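Local coordinates for citrate lyase subunit beta-like protein (Mycobacterium tuberculosis H37Rv, PDB 6CHU), which is a magnesium-dependent TIM-barrel lyase of the HpcH/HpaI aldolase family, apparently bifunctional in itaconate dissimilation and leucine catabolism, at residues A13-R25 and A36-A48. Residues are numbered along the deposited sequence; the frame is centred on the assembly and turned at random.
Sequences AAGPGWLFCPADR and ADVVILDLEDGVA
Strands 17-22 and 38-42, joined through helix 29-35, form the first beta-alpha-beta unit of the TIM barrel and pair in parallel, Trp-18 with Val-38, Phe-20 with Ile-40 and Pro-22 with Asp-42. Alternate residues of the first strand, Gly-17, Leu-19 and Cys-21, turn their N-H and C=O groups to the second: Gly-17 O accepts Asp-37 N, Leu-19 N donates to Val-38 O, Leu-19 O receives Ile-40 N, and Cys-21 N reaches Ile-40 O at 2.9 Å, nearly straight at 170°. Cys-21 O then accepts Asp-42 N, and Ala-23 N donates to Asp-42 O; Pro-22, between them, has its N turned away from strand 38-42, so lacking an N-H costs this ladder nothing.

Toward the barrel interior, the indole of Trp-18 lies flat on Val-38. Val-38 CB sits 3.5 Å from the centroid of the five-membered ring, and the beta branch lets both methyls lie over that ring and the ring fusion. Ile-40 CG1, anti to the carbonyl carbon (chi1 -53°), and an extended chi2 of 163° together bring CD1 over the Phe-20 ring, 4.0 Å from its centroid; CG2, anti to the backbone N, meets Phe-20 CE1. On the other face, Cys-21 and Val-39 pack on Ala-32 of the connecting helix.

At the N-terminal end, Asp-37 OD2 accepts Gly-17 N through its anti lone pair, and OD1 salt-bridges Arg-226. Asp-37 CG lies 3.3 Å from Gly-15 CA; side-chain-free Gly-15 and Gly-17 let the carboxylate hug the backbone. At the other end, Asp-42 OD1 closes an Asx turn with Glu-44 N and OD2 takes Gly-46 N. Two waters join Asp-24 to Gly-46 O and Ala-48 N. The Asp-42 salt bridge to substrate-binding Arg-72 is consistent with a second-shell role: Asp-42, each oxygen held by a backbone N-H, probably helps orient the arginine at the barrel's C-terminal mouth.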
loop_
_atom_site.group_PDB
_atom_site.type_symbol
_atom_site.label_atom_id
_atom_site.label_comp_id
_atom_site.label_asym_id
_atom_site.label_seq_id
_atom_site.Cartn_x
_atom_site.Cartn_y
_atom_site.Cartn_z
ATOM N N ALA A 13 -27.642 1.020 -8.687
ATOM C CA ALA A 13 -29.016 1.284 -8.275
ATOM C C ALA A 13 -29.444 0.376 -7.131
ATOM O O ALA A 13 -30.298 0.761 -6.324
ATOM C CB ALA A 13 -29.971 1.125 -9.457
ATOM N N ALA A 14 -28.881 -0.824 -7.047
ATOM C CA ALA A 14 -29.215 -1.708 -5.942
ATOM C C ALA A 14 -28.497 -1.255 -4.674
ATOM O O ALA A 14 -27.475 -0.564 -4.716
ATOM C CB ALA A 14 -28.854 -3.156 -6.275
ATOM N N GLY A 15 -29.050 -1.653 -3.532
ATOM C CA GLY A 15 -28.483 -1.283 -2.270
ATOM C C GLY A 15 -27.129 -1.928 -2.034
ATOM O O GLY A 15 -26.600 -2.669 -2.878
ATOM N N PRO A 16 -26.553 -1.648 -0.867
ATOM C CA PRO A 16 -25.198 -2.120 -0.558
ATOM C C PRO A 16 -25.123 -3.519 0.032
ATOM O O PRO A 16 -24.012 -3.997 0.282
ATOM C CB PRO A 16 -24.727 -1.081 0.472
ATOM C CG PRO A 16 -25.992 -0.740 1.229
ATOM C CD PRO A 16 -27.117 -0.820 0.215
ATOM N N GLY A 17 -26.253 -4.180 0.272
ATOM C CA GLY A 17 -26.214 -5.455 0.959
ATOM C C GLY A 17 -26.277 -6.622 0.003
ATOM O O GLY A 17 -27.354 -6.985 -0.475
ATOM N N TRP A 18 -25.122 -7.210 -0.280
ATOM C CA TRP A 18 -25.013 -8.364 -1.155
ATOM C C TRP A 18 -24.838 -9.619 -0.311
ATOM O O TRP A 18 -24.193 -9.593 0.741
ATOM C CB TRP A 18 -23.830 -8.213 -2.110
ATOM C CG TRP A 18 -24.011 -7.148 -3.148
ATOM C CD1 TRP A 18 -24.702 -5.975 -3.028
ATOM C CD2 TRP A 18 -23.459 -7.160 -4.467
ATOM N NE1 TRP A 18 -24.610 -5.253 -4.207
ATOM C CE2 TRP A 18 -23.863 -5.970 -5.104
ATOM C CE3 TRP A 18 -22.674 -8.074 -5.173
ATOM C CZ2 TRP A 18 -23.502 -5.669 -6.422
ATOM C CZ3 TRP A 18 -22.319 -7.772 -6.489
ATOM C CH2 TRP A 18 -22.732 -6.581 -7.089
ATOM N N LEU A 19 -25.405 -10.726 -0.782
ATOM C CA LEU A 19 -25.491 -11.932 0.038
ATOM C C LEU A 19 -25.122 -13.154 -0.788
ATOM O O LEU A 19 -25.777 -13.443 -1.795
ATOM C CB LEU A 19 -26.896 -12.081 0.627
ATOM C CG LEU A 19 -27.198 -13.376 1.374
ATOM C CD1 LEU A 19 -26.248 -13.536 2.551
ATOM C CD2 LEU A 19 -28.637 -13.392 1.847
ATOM N N PHE A 20 -24.082 -13.873 -0.356
ATOM C CA PHE A 20 -23.790 -15.184 -0.924
ATOM C C PHE A 20 -24.901 -16.170 -0.579
ATOM O O PHE A 20 -25.362 -16.238 0.564
ATOM C CB PHE A 20 -22.468 -15.738 -0.389
ATOM C CG PHE A 20 -21.247 -15.228 -1.089
ATOM C CD1 PHE A 20 -20.926 -15.654 -2.379
ATOM C CD2 PHE A 20 -20.383 -14.359 -0.439
ATOM C CE1 PHE A 20 -19.778 -15.188 -3.012
ATOM C CE2 PHE A 20 -19.244 -13.885 -1.063
ATOM C CZ PHE A 20 -18.934 -14.301 -2.357
ATOM N N CYS A 21 -25.308 -16.956 -1.574
ATOM C CA CYS A 21 -26.192 -18.101 -1.370
ATOM C C CYS A 21 -25.598 -19.266 -2.148
ATOM O O CYS A 21 -25.478 -19.179 -3.387
ATOM C CB CYS A 21 -27.618 -17.791 -1.834
ATOM S SG CYS A 21 -28.810 -19.127 -1.609
ATOM N N PRO A 22 -25.189 -20.349 -1.486
ATOM C CA PRO A 22 -24.696 -21.526 -2.222
ATOM C C PRO A 22 -25.733 -22.016 -3.225
ATOM O O PRO A 22 -26.904 -22.212 -2.888
ATOM C CB PRO A 22 -24.453 -22.564 -1.119
ATOM C CG PRO A 22 -24.356 -21.774 0.147
ATOM C CD PRO A 22 -25.233 -20.576 -0.030
ATOM N N ALA A 23 -25.287 -22.234 -4.468
ATOM C CA ALA A 23 -26.216 -22.585 -5.538
ATOM C C ALA A 23 -26.744 -24.012 -5.450
ATOM O O ALA A 23 -27.646 -24.353 -6.219
ATOM C CB ALA A 23 -25.558 -22.373 -6.908
ATOM N N ASP A 24 -26.221 -24.854 -4.554
ATOM C CA ASP A 24 -26.809 -26.173 -4.349
ATOM C C ASP A 24 -27.926 -26.154 -3.314
ATOM O O ASP A 24 -28.392 -27.218 -2.896
ATOM C CB ASP A 24 -25.737 -27.200 -3.959
ATOM C CG ASP A 24 -25.160 -26.966 -2.580
ATOM O OD1 ASP A 24 -25.148 -25.808 -2.116
ATOM O OD2 ASP A 24 -24.697 -27.948 -1.964
ATOM N N ARG A 25 -28.388 -24.972 -2.914
ATOM C CA ARG A 25 -29.531 -24.832 -2.013
ATOM C C ARG A 25 -30.625 -23.996 -2.678
ATOM O O ARG A 25 -30.953 -22.898 -2.208
ATOM C CB ARG A 25 -29.087 -24.208 -0.691
ATOM C CG ARG A 25 -28.059 -25.049 0.064
ATOM C CD ARG A 25 -27.515 -24.324 1.293
ATOM N NE ARG A 25 -28.584 -23.867 2.181
ATOM C CZ ARG A 25 -29.188 -24.631 3.087
ATOM N NH1 ARG A 25 -28.833 -25.901 3.234
ATOM N NH2 ARG A 25 -30.150 -24.123 3.847
ATOM N N ALA A 36 -31.807 -9.704 0.569
ATOM C CA ALA A 36 -30.639 -8.947 0.161
ATOM C C ALA A 36 -30.966 -8.004 -0.990
ATOM O O ALA A 36 -31.999 -8.121 -1.660
ATOM C CB ALA A 36 -29.499 -9.885 -0.249
ATOM N N ASP A 37 -30.060 -7.051 -1.200
ATOM C CA ASP A 37 -30.148 -6.174 -2.362
ATOM C C ASP A 37 -29.713 -6.905 -3.628
ATOM O O ASP A 37 -30.400 -6.854 -4.651
ATOM C CB ASP A 37 -29.300 -4.925 -2.127
ATOM C CG ASP A 37 -29.839 -4.067 -0.999
ATOM O OD1 ASP A 37 -31.017 -3.674 -1.059
ATOM O OD2 ASP A 37 -29.084 -3.791 -0.049
ATOM N N VAL A 38 -28.594 -7.613 -3.564
ATOM C CA VAL A 38 -28.111 -8.443 -4.667
ATOM C C VAL A 38 -27.720 -9.796 -4.093
ATOM O O VAL A 38 -27.119 -9.869 -3.017
ATOM C CB VAL A 38 -26.908 -7.797 -5.395
ATOM C CG1 VAL A 38 -26.281 -8.772 -6.415
ATOM C CG2 VAL A 38 -27.328 -6.531 -6.100
ATOM N N VAL A 39 -28.066 -10.866 -4.800
ATOM C CA VAL A 39 -27.693 -12.218 -4.401
ATOM C C VAL A 39 -26.529 -12.675 -5.270
ATOM O O VAL A 39 -26.554 -12.505 -6.498
ATOM C CB VAL A 39 -28.882 -13.181 -4.530
ATOM C CG1 VAL A 39 -28.441 -14.615 -4.290
ATOM C CG2 VAL A 39 -29.995 -12.789 -3.553
ATOM N N ILE A 40 -25.520 -13.269 -4.644
ATOM C CA ILE A 40 -24.428 -13.926 -5.357
ATOM C C ILE A 40 -24.696 -15.424 -5.280
ATOM O O ILE A 40 -24.456 -16.052 -4.243
ATOM C CB ILE A 40 -23.057 -13.588 -4.763
ATOM C CG1 ILE A 40 -22.848 -12.076 -4.647
ATOM C CG2 ILE A 40 -21.952 -14.217 -5.622
ATOM C CD1 ILE A 40 -21.700 -11.708 -3.693
ATOM N N LEU A 41 -25.187 -16.015 -6.368
ATOM C CA LEU A 41 -25.371 -17.462 -6.396
ATOM C C LEU A 41 -24.002 -18.088 -6.615
ATOM O O LEU A 41 -23.301 -17.747 -7.578
ATOM C CB LEU A 41 -26.369 -17.883 -7.475
ATOM C CG LEU A 41 -27.824 -17.443 -7.256
ATOM C CD1 LEU A 41 -28.668 -17.734 -8.502
ATOM C CD2 LEU A 41 -28.463 -18.111 -6.028
ATOM N N ASP A 42 -23.602 -18.964 -5.700
ATOM C CA ASP A 42 -22.211 -19.363 -5.565
ATOM C C ASP A 42 -22.004 -20.766 -6.115
ATOM O O ASP A 42 -22.621 -21.722 -5.634
ATOM C CB ASP A 42 -21.784 -19.296 -4.102
ATOM C CG ASP A 42 -20.292 -19.401 -3.931
ATOM O OD1 ASP A 42 -19.560 -19.301 -4.952
ATOM O OD2 ASP A 42 -19.853 -19.575 -2.774
ATOM N N LEU A 43 -21.120 -20.887 -7.105
ATOM C CA LEU A 43 -20.646 -22.180 -7.581
ATOM C C LEU A 43 -19.259 -22.524 -7.047
ATOM O O LEU A 43 -18.778 -23.644 -7.283
ATOM C CB LEU A 43 -20.617 -22.202 -9.119
ATOM C CG LEU A 43 -21.927 -21.893 -9.847
ATOM C CD1 LEU A 43 -21.632 -21.735 -11.356
ATOM C CD2 LEU A 43 -22.951 -22.994 -9.616
ATOM N N GLU A 44 -18.609 -21.603 -6.331
ATOM C CA GLU A 44 -17.255 -21.858 -5.847
ATOM C C GLU A 44 -17.268 -22.307 -4.384
ATOM O O GLU A 44 -17.897 -23.317 -4.053
ATOM C CB GLU A 44 -16.355 -20.628 -6.051
ATOM C CG GLU A 44 -14.848 -20.975 -6.043
ATOM C CD GLU A 44 -14.005 -20.061 -5.159
ATOM O OE1 GLU A 44 -14.555 -19.400 -4.253
ATOM O OE2 GLU A 44 -12.774 -20.003 -5.384
ATOM N N ASP A 45 -16.580 -21.582 -3.496
ATOM C CA ASP A 45 -16.251 -22.161 -2.195
ATOM C C ASP A 45 -17.472 -22.446 -1.328
ATOM O O ASP A 45 -17.381 -23.274 -0.415
ATOM C CB ASP A 45 -15.265 -21.261 -1.449
ATOM C CG ASP A 45 -13.850 -21.465 -1.924
ATOM O OD1 ASP A 45 -13.643 -22.391 -2.749
ATOM O OD2 ASP A 45 -12.957 -20.705 -1.495
ATOM N N GLY A 46 -18.610 -21.816 -1.600
ATOM C CA GLY A 46 -19.802 -22.144 -0.832
ATOM C C GLY A 46 -20.391 -23.513 -1.117
ATOM O O GLY A 46 -21.271 -23.948 -0.364
ATOM N N VAL A 47 -19.940 -24.202 -2.167
ATOM C CA VAL A 47 -20.503 -25.485 -2.583
ATOM C C VAL A 47 -19.397 -26.530 -2.600
ATOM O O VAL A 47 -18.352 -26.320 -3.229
ATOM C CB VAL A 47 -21.169 -25.395 -3.968
ATOM C CG1 VAL A 47 -21.657 -26.778 -4.428
ATOM C CG2 VAL A 47 -22.316 -24.391 -3.941
ATOM N N ALA A 48 -19.642 -27.661 -1.936
ATOM C CA ALA A 48 -18.670 -28.745 -1.909
ATOM C C ALA A 48 -18.434 -29.280 -3.317
ATOM O O ALA A 48 -19.340 -29.302 -4.156
ATOM C CB ALA A 48 -19.143 -29.877 -0.995
HETATM O O HOH W 1 -22.048 -28.114 -0.748
HETATM O O HOH W 2 -23.785 -25.689 0.155
#